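PDB 6QSR: AMP-dependent synthetase and ligase from Xenorhabdus doucetiae, which forms the ApeI half of the ApeI:P dehydratase heterocomplex, which probably dehydrates acyl-carrier-protein-bound intermediates in aryl polyene pigment biosynthesis. Local coordinates for residues Thr25-Phe29 / Val42-Trp47; Leu56-Trp60 / Asn85-His91. All blocks are in the same frame, centred on the assembly; numbering follows the deposited sequence.

Interaction 1: residues Thr25-Phe29 / Val42-Trp47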
# COMPACT_ATOMS: atom_id res chain seq x y z
N THR A 25 -12.61 -13.01 6.25
CA THR A 25 -11.58 -14.01 5.95
C THR A 25 -10.66 -13.61 4.78
O THR A 25 -9.74 -14.35 4.45
CB THR A 25 -12.20 -15.38 5.66
OG1 THR A 25 -13.03 -15.31 4.50
CG2 THR A 25 -13.01 -15.85 6.85
N LEU A 26 -10.93 -12.46 4.16
CA LEU A 26 -10.05 -11.90 3.14
C LEU A 26 -8.62 -11.77 3.69
O LEU A 26 -8.41 -11.17 4.76
CB LEU A 26 -10.59 -10.53 2.70
CG LEU A 26 -9.89 -9.78 1.57
CD1 LEU A 26 -10.07 -10.54 0.26
CD2 LEU A 26 -10.45 -8.37 1.47
N ASP A 27 -7.65 -12.34 2.98
CA ASP A 27 -6.30 -12.53 3.53
C ASP A 27 -5.50 -11.23 3.79
O ASP A 27 -4.61 -11.23 4.63
CB ASP A 27 -5.47 -13.56 2.73
CG ASP A 27 -5.60 -13.40 1.22
OD1 ASP A 27 -6.17 -12.39 0.76
OD2 ASP A 27 -5.14 -14.31 0.50
N TRP A 28 -5.86 -10.14 3.09
CA TRP A 28 -5.34 -8.80 3.39
C TRP A 28 -5.47 -8.36 4.85
O TRP A 28 -4.64 -7.61 5.35
CB TRP A 28 -6.07 -7.74 2.54
CG TRP A 28 -5.83 -7.83 1.07
CD1 TRP A 28 -6.70 -8.27 0.12
CD2 TRP A 28 -4.64 -7.45 0.38
NE1 TRP A 28 -6.12 -8.19 -1.12
CE2 TRP A 28 -4.86 -7.68 -0.99
CE3 TRP A 28 -3.41 -6.92 0.79
CZ2 TRP A 28 -3.88 -7.41 -1.96
CZ3 TRP A 28 -2.44 -6.66 -0.18
CH2 TRP A 28 -2.68 -6.90 -1.54
N PHE A 29 -6.54 -8.80 5.51
CA PHE A 29 -6.78 -8.46 6.92
C PHE A 29 -5.92 -9.26 7.90
O PHE A 29 -5.77 -8.85 9.04
CB PHE A 29 -8.25 -8.66 7.29
CG PHE A 29 -9.20 -7.77 6.54
CD1 PHE A 29 -9.12 -6.39 6.65
CD2 PHE A 29 -10.20 -8.32 5.75
CE1 PHE A 29 -10.01 -5.57 5.98
CE2 PHE A 29 -11.08 -7.50 5.06
CZ PHE A 29 -10.99 -6.13 5.18
N VAL A 42 -2.67 -0.40 -0.29
CA VAL A 42 -2.18 -1.16 -1.44
C VAL A 42 -3.18 -2.15 -2.04
O VAL A 42 -3.16 -2.39 -3.24
CB VAL A 42 -0.84 -1.86 -1.12
CG1 VAL A 42 -1.03 -3.07 -0.20
CG2 VAL A 42 -0.11 -2.26 -2.39
N ALA A 43 -4.05 -2.73 -1.21
CA ALA A 43 -5.08 -3.66 -1.69
C ALA A 43 -6.09 -2.94 -2.57
O ALA A 43 -6.55 -3.50 -3.58
CB ALA A 43 -5.77 -4.35 -0.53
N GLN A 44 -6.42 -1.71 -2.19
CA GLN A 44 -7.32 -0.85 -2.96
C GLN A 44 -6.73 -0.50 -4.33
O GLN A 44 -7.44 -0.49 -5.34
CB GLN A 44 -7.66 0.42 -2.17
CG GLN A 44 -8.42 0.15 -0.86
CD GLN A 44 -8.59 1.41 -0.02
OE1 GLN A 44 -9.10 2.42 -0.50
NE2 GLN A 44 -8.16 1.35 1.24
N ILE A 45 -5.42 -0.29 -4.37
CA ILE A 45 -4.70 -0.05 -5.63
C ILE A 45 -4.65 -1.35 -6.45
O ILE A 45 -4.86 -1.33 -7.68
CB ILE A 45 -3.30 0.53 -5.38
CG1 ILE A 45 -3.43 1.93 -4.76
CG2 ILE A 45 -2.50 0.65 -6.68
CD1 ILE A 45 -2.23 2.35 -3.96
N ASP A 46 -4.40 -2.47 -5.76
CA ASP A 46 -4.30 -3.79 -6.39
C ASP A 46 -5.56 -4.13 -7.21
O ASP A 46 -5.45 -4.53 -8.36
CB ASP A 46 -4.01 -4.87 -5.34
CG ASP A 46 -3.56 -6.20 -5.94
OD1 ASP A 46 -2.46 -6.26 -6.51
OD2 ASP A 46 -4.31 -7.18 -5.84
N TRP A 47 -6.75 -3.89 -6.64
CA TRP A 47 -8.01 -4.20 -7.33
C TRP A 47 -8.30 -3.23 -8.48
O TRP A 47 -8.77 -3.64 -9.53
CB TRP A 47 -9.18 -4.22 -6.34
CG TRP A 47 -8.97 -5.15 -5.18
CD1 TRP A 47 -8.18 -6.27 -5.15
CD2 TRP A 47 -9.57 -5.04 -3.89
NE1 TRP A 47 -8.24 -6.85 -3.90
CE2 TRP A 47 -9.09 -6.13 -3.11
CE3 TRP A 47 -10.46 -4.13 -3.30
CZ2 TRP A 47 -9.48 -6.32 -1.78
CZ3 TRP A 47 -10.84 -4.33 -1.97
CH2 TRP A 47 -10.34 -5.41 -1.22
O HOH W 1 -6.03 -8.58 -4.51
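W28 lays its indole flat over A43, and this pairing illustrates how a loop with little regular structure can be docked on a helix by one large side chain set against one small one. The methyl CB of A43 stands over the face of the six-membered ring, 3.5 Å from its centroid and 17° off the normal, a CH-pi contact. Its closest ring atom is the fusion carbon CD2 of W28, 3.4 Å from CB of A43. CG of W28 lies anti to the carbonyl carbon (chi1 -66°), which carries the indole out of the short 3-10 segment 27-29 and across the helix. There the CG1 branch of V42 meets CZ3 of W28 at 3.9 Å, while the carboxylate of D46 comes to the ring's edge beside CZ2.

W47, one helical turn beyond A43, slides past W28 in the opposite direction. The two five-membered rings are oblique, their planes 78° apart, with NE1 of W28 3.7 Å from NE1 of W47. At the edge of the W47 indole, its CZ2 receives the CD2 branch of L26 at 4.0 Å.

No direct hydrogen bond joins the segments. A water instead donates to OD2 of D46 at 2.6 Å, and accepts weakly from both indole nitrogens, NE1 of W28 and NE1 of W47. Both nitrogens have their stronger partner in the carbonyl oxygen of M1. The contact is thus apolar at the A43 methyl, where one face of W28 supplies the main packing, and polar where the two N-H groups and the carboxylate converge. That carboxylate is held from both chains of the assembly: OD2 by the water and K2, OD1 by W77 of the partner dehydratase chain.

Interaction 2: residues Leu56-Trp60 / Asn85-His91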
# COMPACT_ATOMS: atom_id res chain seq x y z
N LEU A 56 -10.61 -2.48 -18.90
CA LEU A 56 -10.46 -1.12 -19.46
C LEU A 56 -9.26 -0.95 -20.38
O LEU A 56 -9.40 -0.41 -21.49
CB LEU A 56 -10.38 -0.09 -18.32
CG LEU A 56 -11.66 0.64 -17.88
CD1 LEU A 56 -12.90 -0.24 -17.87
CD2 LEU A 56 -11.45 1.26 -16.50
N ALA A 57 -8.09 -1.38 -19.91
CA ALA A 57 -6.82 -1.16 -20.60
C ALA A 57 -6.00 -2.45 -20.68
O ALA A 57 -4.91 -2.53 -20.11
CB ALA A 57 -6.03 -0.07 -19.88
N PRO A 58 -6.51 -3.47 -21.41
CA PRO A 58 -5.75 -4.72 -21.57
C PRO A 58 -4.43 -4.47 -22.29
O PRO A 58 -4.38 -3.67 -23.22
CB PRO A 58 -6.69 -5.61 -22.41
CG PRO A 58 -7.62 -4.67 -23.09
CD PRO A 58 -7.79 -3.51 -22.15
N GLY A 59 -3.36 -5.12 -21.82
CA GLY A 59 -2.02 -4.93 -22.38
C GLY A 59 -1.24 -3.72 -21.87
O GLY A 59 -0.08 -3.53 -22.25
N TRP A 60 -1.86 -2.89 -21.02
CA TRP A 60 -1.21 -1.75 -20.39
C TRP A 60 -0.66 -2.15 -19.03
O TRP A 60 -1.27 -2.95 -18.31
CB TRP A 60 -2.17 -0.57 -20.23
CG TRP A 60 -2.49 0.13 -21.52
CD1 TRP A 60 -3.33 -0.29 -22.52
CD2 TRP A 60 -1.97 1.40 -21.95
NE1 TRP A 60 -3.36 0.63 -23.54
CE2 TRP A 60 -2.54 1.68 -23.21
CE3 TRP A 60 -1.08 2.33 -21.38
CZ2 TRP A 60 -2.26 2.85 -23.92
CZ3 TRP A 60 -0.79 3.50 -22.09
CH2 TRP A 60 -1.38 3.74 -23.35
N ASN A 85 -12.15 5.17 -14.27
CA ASN A 85 -12.19 5.77 -15.59
C ASN A 85 -10.79 5.66 -16.21
O ASN A 85 -9.80 6.01 -15.56
CB ASN A 85 -12.61 7.23 -15.48
CG ASN A 85 -12.73 7.93 -16.82
OD1 ASN A 85 -11.73 8.31 -17.44
ND2 ASN A 85 -13.96 8.11 -17.28
N TRP A 86 -10.73 5.16 -17.44
CA TRP A 86 -9.48 5.05 -18.20
C TRP A 86 -9.50 6.07 -19.33
O TRP A 86 -10.40 6.04 -20.18
CB TRP A 86 -9.34 3.62 -18.72
CG TRP A 86 -8.26 3.40 -19.74
CD1 TRP A 86 -8.40 2.84 -20.97
CD2 TRP A 86 -6.87 3.72 -19.60
NE1 TRP A 86 -7.18 2.79 -21.61
CE2 TRP A 86 -6.23 3.33 -20.80
CE3 TRP A 86 -6.10 4.32 -18.58
CZ2 TRP A 86 -4.86 3.50 -21.00
CZ3 TRP A 86 -4.74 4.49 -18.79
CH2 TRP A 86 -4.13 4.08 -19.99
N ASP A 87 -8.52 6.97 -19.33
CA ASP A 87 -8.35 7.97 -20.38
C ASP A 87 -7.09 7.58 -21.15
O ASP A 87 -5.97 7.88 -20.73
CB ASP A 87 -8.25 9.38 -19.78
CG ASP A 87 -8.39 10.47 -20.83
OD1 ASP A 87 -7.95 10.26 -21.98
OD2 ASP A 87 -8.93 11.55 -20.50
N GLU A 88 -7.28 6.90 -22.27
CA GLU A 88 -6.18 6.31 -23.03
C GLU A 88 -5.22 7.37 -23.58
O GLU A 88 -4.01 7.18 -23.53
CB GLU A 88 -6.73 5.44 -24.17
CG GLU A 88 -5.65 4.64 -24.89
CD GLU A 88 -6.19 3.85 -26.08
OE1 GLU A 88 -7.31 4.14 -26.55
OE2 GLU A 88 -5.47 2.96 -26.56
N LYS A 89 -5.78 8.46 -24.09
CA LYS A 89 -4.98 9.55 -24.64
C LYS A 89 -4.11 10.24 -23.57
O LYS A 89 -3.00 10.67 -23.88
CB LYS A 89 -5.88 10.56 -25.37
CG LYS A 89 -6.57 9.96 -26.60
CD LYS A 89 -7.56 10.89 -27.28
CE LYS A 89 -7.03 11.46 -28.59
NZ LYS A 89 -6.70 10.43 -29.62
N LYS A 90 -4.59 10.29 -22.33
CA LYS A 90 -3.83 10.85 -21.20
C LYS A 90 -2.93 9.82 -20.47
O LYS A 90 -2.17 10.20 -19.57
CB LYS A 90 -4.79 11.47 -20.17
CG LYS A 90 -5.41 12.80 -20.57
CD LYS A 90 -6.26 13.33 -19.42
CE LYS A 90 -6.61 14.80 -19.58
NZ LYS A 90 -7.43 15.06 -20.79
N HIS A 91 -3.02 8.55 -20.86
CA HIS A 91 -2.38 7.42 -20.15
C HIS A 91 -2.86 7.31 -18.70
O HIS A 91 -2.14 6.77 -17.85
CB HIS A 91 -0.84 7.53 -20.18
CG HIS A 91 -0.25 7.68 -21.55
ND1 HIS A 91 -1.01 7.93 -22.67
CD2 HIS A 91 1.04 7.64 -21.97
CE1 HIS A 91 -0.22 8.02 -23.73
NE2 HIS A 91 1.03 7.85 -23.33
O HOH W 2 -4.85 0.50 -26.03
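W86 can be followed outward from strand 79-87 as an example of an indole packed step by step against a loop. Its CB packs against L56, meeting CD2 of that leucine at 3.9 Å. CG lies anti to the backbone N (chi1 168°), which brings the ring up against the 56-60 loop, and CD1 comes 3.4 Å from the carbonyl oxygen of L56. Over the five-membered ring stands CB of A57, nearest NE1 and CE2 and 3.6 Å from the ring centroid, a CH-pi contact; CA of E88 lies over the opposite face of the indole.

At the far end, CZ2 of W86 reaches the face of W60, 3.7 Å from its CE2, with CH2 close to CE3. The six-membered rings form an edge-to-face pair with planes at 68°. W60 in turn presents its own edge to the face of H91. CG of E88 crosses near CZ2 of W60, 4.0 Å away, and a water accepts from NE1 of W60 at 2.9 Å while donating to OE2 of E88. L117 of strand 109-118 also touches A57, W60 and W86.

The result is an aromatic cluster in which the type II turn A57-W60, following the long helix of a hot-dog-type fold, packs against the end of a sheet strand.

Helix 41-56 links the two contacts: interaction 1 uses its first turns, and interaction 2 begins where the chain leaves it, around L56. They follow each other along the chain on opposite sides of its centre, with centres 23 Å apart and nearest atoms about 9 Å apart, so neither touches the other. Both rely on a CH-pi contact from an alanine methyl to a tryptophan face, yet their settings differ. Interaction 1 is fully buried and borders the partner dehydratase chain, whereas interaction 2 is partly buried and touches no other chain of the assembly. One contact joins the start of the helix to the loop before it; the other joins the loop after it to the end of strand 79-87 and the residues that follow.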